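Local coordinates for protein CAIP (Helicobacter cinaedi, PDB 5LBH) that probably stores iron as a twelve-subunit, Dps-like mini-ferritin and takes part in atherosclerotic inflammation by promoting macrophage differentiation into foam cells, at residues Gln10-Ala15 and Ala71-Ala76; Ala95-Tyr100 and Lys135-Leu140; Leu106-Ser111 and Asp128-Leu133. One frame throughout, in Å; residues are numbered along the deposited sequence.

The three contacts tie together one helical ferritin-like subunit. Interaction 1 joins helix 4-28 to the short helix 70-76, which lies across the outside of the bundle, and closes along the chain before the others open. Interactions 2 and 3 both pair helix 89-116 with helix 120-144, their centres about 13 Å apart; 106-111/128-133 is nested inside the loop closed by 95-100/135-140. Interactions 1 and 2 lie on opposite sides of the chain's centre, about 21 Å between centres. Interaction 3 touches both: I11 packs against L106 and F107, and Y100 against L133. Interaction 3 thus lies between the other two, while subunit interfaces border all three.

Interaction 1 (Gln10-Ala15 and Ala71-Ala76); sequences QIQADA and ADMLKA
A chi1 of -180° carries Q10 CG away from its backbone N, and a bend at chi2 (68°) then brings the amide round so that its nitrogen faces the carbonyl at the end of helix 70-76. Q10 NE2 donates to A76 O at 3.1 Å, from a position tilted out of the carbonyl plane. Its second bond stays within helix 4-28: Q10 NE2 gives to D14 OD2 at 2.8 Å, a partner close to the amide plane, so two acceptors fix the rotation of the amide. D14 extends this polar network, its OD2 also bonded to the hydroxyl of Y102 and its OD1 to the backbone nitrogens of K78 and I79, just past the short helix.

Beside this polar pair the contact is apolar. A13, whose side chain is a lone methyl, allows the backbones to come close, and A13 CA lies 4.6 Å from M73 CA. A13 CB sits against the backbone of the short helix, 3.5 Å from M73 O, and rests on A76 CB at 3.8 Å and on M73 CB at 4.2 Å, one turn of helix 70-76 being spanned by a single methyl. M73 then runs out extended beyond CG and brings its CE to 3.7 Å from Q12 NE2, the two side chains crossing obliquely. That amide nitrogen has its polar partner elsewhere, in the carbonyl oxygen of Y67. F52 of helix 34-61 and V20 of a second subunit also pack on M73.

The segments 10-15 and 71-76 cross nearly at right angles (-101°), their local axes 8.2 Å apart. A short helix laid across the long ones, in the connection between the second and third bundle helices and beside a neighbouring subunit, is a hallmark of the Dps branch of the ferritin-like fold.

Interaction 2 (Ala95-Tyr100 and Lys135-Leu140); sequences AVLADY and KAIWML
This is an apolar, partly buried contact between helices 89-116 and 120-144 of the bundle, which run roughly antiparallel, with 147° between the directions of the two short segments and local axes 10.0 Å apart. Side chains fill that spacing, and L97, Y100, I137 and L140 share it almost evenly. In two places they reach the backbone opposite: L140 CD1 lies by L97 N, and I137 CD1 by Y100 O.

L140 CD1 is the branch that reaches across. It enters a notch formed by V96, L97 and Y100, lying 3.6 Å from V96 CG1 and 3.9 Å from Y100 CD2, and it also approaches CB of L97. The leucine crosses both V96 and the tyrosine at about a right angle.

Y100 points at helix 120-144 from CB on, and chi1 -86° sets CG anti to the carbonyl carbon, which lays the ring beside A136 and L140. A136 CB meets Y100 CE2 obliquely at 3.7 Å, whereas I137 CG1 lies near the ring plane at its edge and touches Y100 CB at 3.7 Å. From its own helix, V96 CG1 covers the centre of one ring face, so in this protein the tyrosine is held from several directions. F18, I44 and F48 of the two other long helices add to its surroundings.

In a separate contact, L97 CD1 packs on I137 CG2 at 3.7 Å, the two side chains again roughly perpendicular. W138, on a different side of helix 120-144, packs against L60 and W27 of two neighbouring subunits. Apolar side chains interleaved between neighbouring antiparallel helices are characteristic of the ferritin-like four-helix bundle.

Interaction 3 (Leu106-Ser111 and Asp128-Leu133); sequences LFTELS and DKVGEL
F107 carries the aromatic part of this contact, through a CH-pi interaction with K129. K129 CB stands almost straight above the F107 ring, 3.7 Å from its centroid and 7° off the ring normal, and K129 CG follows over the CE1 side. The two side chains run alongside one another in a common direction, so the aliphatic root of the lysine serves as a lid for the ring.

Apolar contacts flank this CH-pi pair. With V130 CG1 opposite the backbone N (chi1 168°), CG2 is left to face F107; V130 CG2 fits against F107 CB at 3.6 Å and sits 3.7 Å from the backbone nitrogen of T108. L133 CD1 meets F107 CD2 obliquely at 3.7 Å, the two side chains running roughly perpendicular.

The charged interactions stay on helix 120-144. After its bend at chi2, K129 leads its ammonium away from F107 to a salt bridge with E132, NZ to OE1 at 3.2 Å on the syn side of the carboxylate; a longer link to D128 extends the network.

Helices 89-116 and 120-144 are antiparallel here, at 152°. From helix 4-28, I11 packs on F107, and L7 and L8 on the E109 and L110 side. Across the subunit boundary, V121 of a third subunit packs on V130, and S111 OG bonds to K120 of that subunit as well as to D127 of helix 120-144.

Interaction 1 (Gln10-Ala15 and Ala71-Ala76)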
# COMPACT_ATOMS: atom_id res chain seq x y z
N GLN A 10 -32.03 11.17 21.50
CA GLN A 10 -32.64 9.87 21.73
C GLN A 10 -31.85 8.78 21.00
O GLN A 10 -31.50 7.75 21.59
CB GLN A 10 -34.11 9.91 21.31
CG GLN A 10 -34.85 8.60 21.51
CD GLN A 10 -35.04 8.26 22.97
OE1 GLN A 10 -35.41 9.12 23.77
NE2 GLN A 10 -34.76 7.03 23.34
N ILE A 11 -31.52 9.02 19.73
CA ILE A 11 -30.65 8.10 18.99
C ILE A 11 -29.32 7.90 19.73
O ILE A 11 -28.80 6.78 19.84
CB ILE A 11 -30.41 8.62 17.56
CG1 ILE A 11 -31.73 8.75 16.78
CG2 ILE A 11 -29.41 7.74 16.84
CD1 ILE A 11 -31.61 8.64 15.33
N GLN A 12 -28.76 8.99 20.26
CA GLN A 12 -27.50 8.92 20.99
C GLN A 12 -27.61 7.97 22.18
O GLN A 12 -26.78 7.08 22.36
CB GLN A 12 -27.08 10.32 21.44
CG GLN A 12 -25.70 10.37 22.04
CD GLN A 12 -25.45 11.62 22.87
OE1 GLN A 12 -26.30 12.49 22.97
NE2 GLN A 12 -24.27 11.70 23.47
N ALA A 13 -28.65 8.15 23.01
CA ALA A 13 -28.78 7.35 24.22
C ALA A 13 -29.00 5.87 23.88
O ALA A 13 -28.41 4.99 24.52
CB ALA A 13 -29.92 7.88 25.09
N ASP A 14 -29.85 5.59 22.90
CA ASP A 14 -30.07 4.19 22.54
C ASP A 14 -28.84 3.59 21.88
O ASP A 14 -28.60 2.38 22.04
CB ASP A 14 -31.30 4.07 21.64
CG ASP A 14 -32.60 4.41 22.36
OD1 ASP A 14 -32.86 3.93 23.50
OD2 ASP A 14 -33.39 5.18 21.77
N ALA A 15 -28.05 4.39 21.14
CA ALA A 15 -26.81 3.87 20.57
C ALA A 15 -25.84 3.44 21.67
O ALA A 15 -25.21 2.38 21.55
CB ALA A 15 -26.13 4.90 19.66
N ALA A 71 -25.18 8.20 33.14
CA ALA A 71 -26.38 8.30 33.97
C ALA A 71 -27.53 8.90 33.19
O ALA A 71 -28.65 8.38 33.23
CB ALA A 71 -26.09 9.11 35.23
N ASP A 72 -27.28 9.98 32.44
CA ASP A 72 -28.35 10.59 31.64
C ASP A 72 -28.76 9.71 30.47
O ASP A 72 -29.96 9.63 30.15
CB ASP A 72 -27.91 11.95 31.12
CG ASP A 72 -27.84 12.98 32.20
OD1 ASP A 72 -28.39 12.73 33.30
OD2 ASP A 72 -27.18 14.01 31.96
N MET A 73 -27.80 9.02 29.83
CA MET A 73 -28.12 8.20 28.66
C MET A 73 -28.94 6.99 29.06
O MET A 73 -29.83 6.56 28.32
CB MET A 73 -26.85 7.77 27.96
CG MET A 73 -25.97 8.93 27.63
SD MET A 73 -24.44 8.45 26.83
CE MET A 73 -23.65 10.06 26.75
N LEU A 74 -28.65 6.42 30.23
CA LEU A 74 -29.43 5.28 30.71
C LEU A 74 -30.87 5.68 30.96
O LEU A 74 -31.79 4.90 30.67
CB LEU A 74 -28.80 4.73 31.98
CG LEU A 74 -27.86 3.56 31.78
CD1 LEU A 74 -27.21 3.19 33.10
CD2 LEU A 74 -28.71 2.40 31.27
N LYS A 75 -31.11 6.88 31.47
CA LYS A 75 -32.49 7.23 31.75
C LYS A 75 -33.24 7.61 30.47
O LYS A 75 -34.46 7.39 30.40
CB LYS A 75 -32.54 8.32 32.83
CG LYS A 75 -32.34 7.74 34.23
CD LYS A 75 -30.95 7.24 34.48
CE LYS A 75 -30.78 6.31 35.59
NZ LYS A 75 -31.35 5.02 35.43
N ALA A 76 -32.55 8.10 29.44
CA ALA A 76 -33.22 8.42 28.18
C ALA A 76 -33.42 7.20 27.28
O ALA A 76 -34.34 7.20 26.45
CB ALA A 76 -32.45 9.49 27.42

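Interaction 2 (Ala95-Tyr100 and Lys135-Leu140)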
# COMPACT_ATOMS: atom_id res chain seq x y z
N ALA A 95 -32.54 -10.71 18.44
CA ALA A 95 -32.31 -9.53 19.27
C ALA A 95 -31.91 -8.34 18.40
O ALA A 95 -32.45 -7.24 18.56
CB ALA A 95 -31.25 -9.81 20.33
N VAL A 96 -31.00 -8.56 17.45
CA VAL A 96 -30.49 -7.47 16.63
C VAL A 96 -31.56 -6.99 15.66
O VAL A 96 -31.70 -5.79 15.41
CB VAL A 96 -29.21 -7.92 15.90
CG1 VAL A 96 -28.90 -7.00 14.70
CG2 VAL A 96 -28.04 -8.06 16.87
N LEU A 97 -32.32 -7.92 15.07
CA LEU A 97 -33.39 -7.52 14.16
C LEU A 97 -34.41 -6.64 14.87
O LEU A 97 -34.79 -5.59 14.35
CB LEU A 97 -34.07 -8.76 13.55
CG LEU A 97 -35.29 -8.56 12.63
CD1 LEU A 97 -34.93 -7.73 11.39
CD2 LEU A 97 -35.93 -9.88 12.21
N ALA A 98 -34.81 -7.02 16.09
CA ALA A 98 -35.81 -6.23 16.80
C ALA A 98 -35.30 -4.82 17.08
O ALA A 98 -36.02 -3.84 16.85
CB ALA A 98 -36.20 -6.91 18.11
N ASP A 99 -34.05 -4.69 17.53
CA ASP A 99 -33.53 -3.35 17.80
C ASP A 99 -33.32 -2.55 16.51
O ASP A 99 -33.47 -1.33 16.53
CB ASP A 99 -32.23 -3.42 18.61
CG ASP A 99 -32.49 -3.70 20.09
OD1 ASP A 99 -33.65 -3.59 20.53
OD2 ASP A 99 -31.54 -4.01 20.83
N TYR A 100 -32.97 -3.22 15.41
CA TYR A 100 -32.82 -2.53 14.12
C TYR A 100 -34.14 -1.93 13.65
O TYR A 100 -34.15 -0.86 13.04
CB TYR A 100 -32.29 -3.49 13.06
CG TYR A 100 -30.81 -3.61 13.02
CD1 TYR A 100 -30.02 -3.03 13.99
CD2 TYR A 100 -30.19 -4.26 11.98
CE1 TYR A 100 -28.65 -3.13 13.95
CE2 TYR A 100 -28.83 -4.37 11.92
CZ TYR A 100 -28.06 -3.80 12.91
OH TYR A 100 -26.69 -3.92 12.85
N LYS A 135 -31.22 -2.45 4.49
CA LYS A 135 -30.47 -3.55 3.88
C LYS A 135 -30.17 -4.65 4.90
O LYS A 135 -30.41 -5.83 4.65
CB LYS A 135 -29.19 -3.02 3.24
CG LYS A 135 -28.35 -4.09 2.54
CD LYS A 135 -27.14 -3.49 1.85
CE LYS A 135 -26.51 -4.50 0.90
NZ LYS A 135 -25.25 -4.00 0.27
N ALA A 136 -29.69 -4.27 6.09
CA ALA A 136 -29.36 -5.27 7.10
C ALA A 136 -30.60 -6.03 7.57
O ALA A 136 -30.53 -7.23 7.84
CB ALA A 136 -28.67 -4.62 8.28
N ILE A 137 -31.73 -5.32 7.71
CA ILE A 137 -32.98 -5.96 8.13
C ILE A 137 -33.43 -7.00 7.11
O ILE A 137 -33.87 -8.10 7.47
CB ILE A 137 -34.06 -4.89 8.40
CG1 ILE A 137 -33.75 -4.16 9.70
CG2 ILE A 137 -35.44 -5.51 8.47
CD1 ILE A 137 -34.52 -2.89 9.93
N TRP A 138 -33.29 -6.69 5.82
CA TRP A 138 -33.56 -7.68 4.77
C TRP A 138 -32.65 -8.90 4.90
O TRP A 138 -33.08 -10.04 4.65
CB TRP A 138 -33.40 -7.05 3.38
CG TRP A 138 -33.33 -8.08 2.30
CD1 TRP A 138 -34.31 -8.97 1.95
CD2 TRP A 138 -32.21 -8.37 1.44
NE1 TRP A 138 -33.88 -9.78 0.93
CE2 TRP A 138 -32.60 -9.43 0.59
CE3 TRP A 138 -30.94 -7.81 1.29
CZ2 TRP A 138 -31.75 -9.97 -0.38
CZ3 TRP A 138 -30.09 -8.34 0.32
CH2 TRP A 138 -30.50 -9.41 -0.50
N MET A 139 -31.39 -8.70 5.29
CA MET A 139 -30.47 -9.82 5.37
C MET A 139 -30.76 -10.68 6.59
O MET A 139 -30.70 -11.91 6.52
CB MET A 139 -29.03 -9.29 5.40
CG MET A 139 -28.56 -8.65 4.09
SD MET A 139 -26.85 -8.05 4.25
CE MET A 139 -26.50 -7.66 2.55
N LEU A 140 -31.11 -10.05 7.72
CA LEU A 140 -31.43 -10.81 8.93
C LEU A 140 -32.72 -11.61 8.75
O LEU A 140 -32.81 -12.75 9.22
CB LEU A 140 -31.55 -9.89 10.13
CG LEU A 140 -30.25 -9.41 10.79
CD1 LEU A 140 -30.50 -8.18 11.68
CD2 LEU A 140 -29.62 -10.51 11.58

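Interaction 3 (Leu106-Ser111 and Asp128-Leu133)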
# COMPACT_ATOMS: atom_id res chain seq x y z
N LEU A 106 -36.79 5.31 14.37
CA LEU A 106 -36.16 6.51 14.90
C LEU A 106 -35.52 7.36 13.79
O LEU A 106 -35.76 8.57 13.70
CB LEU A 106 -35.12 6.10 15.92
CG LEU A 106 -35.03 6.82 17.25
CD1 LEU A 106 -36.44 6.92 17.81
CD2 LEU A 106 -34.10 6.03 18.17
N PHE A 107 -34.75 6.72 12.90
CA PHE A 107 -34.11 7.47 11.84
C PHE A 107 -35.11 7.95 10.80
O PHE A 107 -34.94 9.05 10.24
CB PHE A 107 -33.03 6.63 11.16
CG PHE A 107 -31.74 6.63 11.90
CD1 PHE A 107 -30.93 7.77 11.91
CD2 PHE A 107 -31.34 5.51 12.62
CE1 PHE A 107 -29.73 7.78 12.60
CE2 PHE A 107 -30.14 5.52 13.31
CZ PHE A 107 -29.34 6.65 13.30
N THR A 108 -36.16 7.17 10.56
CA THR A 108 -37.21 7.63 9.66
C THR A 108 -37.88 8.89 10.18
O THR A 108 -38.05 9.86 9.44
CB THR A 108 -38.24 6.52 9.45
OG1 THR A 108 -37.58 5.33 9.02
CG2 THR A 108 -39.29 6.95 8.45
N GLU A 109 -38.25 8.90 11.46
CA GLU A 109 -38.92 10.08 11.97
C GLU A 109 -37.96 11.27 12.03
O GLU A 109 -38.38 12.40 11.78
CB GLU A 109 -39.55 9.77 13.33
CG GLU A 109 -40.37 10.93 13.89
CD GLU A 109 -41.48 11.44 12.92
OE1 GLU A 109 -41.99 10.62 12.10
OE2 GLU A 109 -41.82 12.65 12.98
N LEU A 110 -36.68 11.03 12.30
CA LEU A 110 -35.69 12.10 12.21
C LEU A 110 -35.64 12.72 10.82
O LEU A 110 -35.55 13.94 10.68
CB LEU A 110 -34.31 11.57 12.59
CG LEU A 110 -33.09 12.48 12.39
CD1 LEU A 110 -33.20 13.76 13.19
CD2 LEU A 110 -31.79 11.76 12.71
N SER A 111 -35.68 11.89 9.78
CA SER A 111 -35.63 12.42 8.42
C SER A 111 -36.86 13.27 8.10
O SER A 111 -36.75 14.37 7.54
CB SER A 111 -35.47 11.26 7.42
OG SER A 111 -35.34 11.75 6.10
N ASP A 128 -29.36 8.08 4.98
CA ASP A 128 -28.28 7.11 4.77
C ASP A 128 -28.38 5.98 5.80
O ASP A 128 -28.26 4.81 5.44
CB ASP A 128 -26.92 7.82 4.82
CG ASP A 128 -25.74 6.86 4.63
OD1 ASP A 128 -24.81 6.87 5.47
OD2 ASP A 128 -25.72 6.12 3.62
N LYS A 129 -28.65 6.32 7.07
CA LYS A 129 -28.82 5.26 8.06
C LYS A 129 -30.10 4.47 7.85
O LYS A 129 -30.13 3.26 8.11
CB LYS A 129 -28.77 5.82 9.49
CG LYS A 129 -27.50 6.61 9.74
CD LYS A 129 -26.28 5.73 9.61
CE LYS A 129 -25.11 6.55 9.15
NZ LYS A 129 -23.87 5.74 9.03
N VAL A 130 -31.17 5.10 7.35
CA VAL A 130 -32.38 4.35 7.03
C VAL A 130 -32.08 3.28 5.98
O VAL A 130 -32.53 2.13 6.10
CB VAL A 130 -33.50 5.31 6.57
CG1 VAL A 130 -34.66 4.54 5.96
CG2 VAL A 130 -34.02 6.14 7.73
N GLY A 131 -31.32 3.64 4.93
CA GLY A 131 -30.96 2.68 3.90
C GLY A 131 -30.04 1.57 4.39
O GLY A 131 -30.21 0.40 4.03
N GLU A 132 -29.04 1.92 5.22
CA GLU A 132 -28.17 0.89 5.76
C GLU A 132 -28.97 -0.08 6.63
O GLU A 132 -28.80 -1.30 6.51
CB GLU A 132 -27.03 1.50 6.58
CG GLU A 132 -25.98 2.26 5.79
CD GLU A 132 -25.13 3.18 6.66
OE1 GLU A 132 -25.22 3.10 7.90
OE2 GLU A 132 -24.35 3.98 6.10
N LEU A 133 -29.92 0.44 7.43
CA LEU A 133 -30.74 -0.44 8.27
C LEU A 133 -31.68 -1.30 7.43
O LEU A 133 -31.78 -2.51 7.67
CB LEU A 133 -31.53 0.40 9.29
CG LEU A 133 -30.69 1.03 10.40
CD1 LEU A 133 -31.36 2.19 11.08
CD2 LEU A 133 -30.35 -0.04 11.43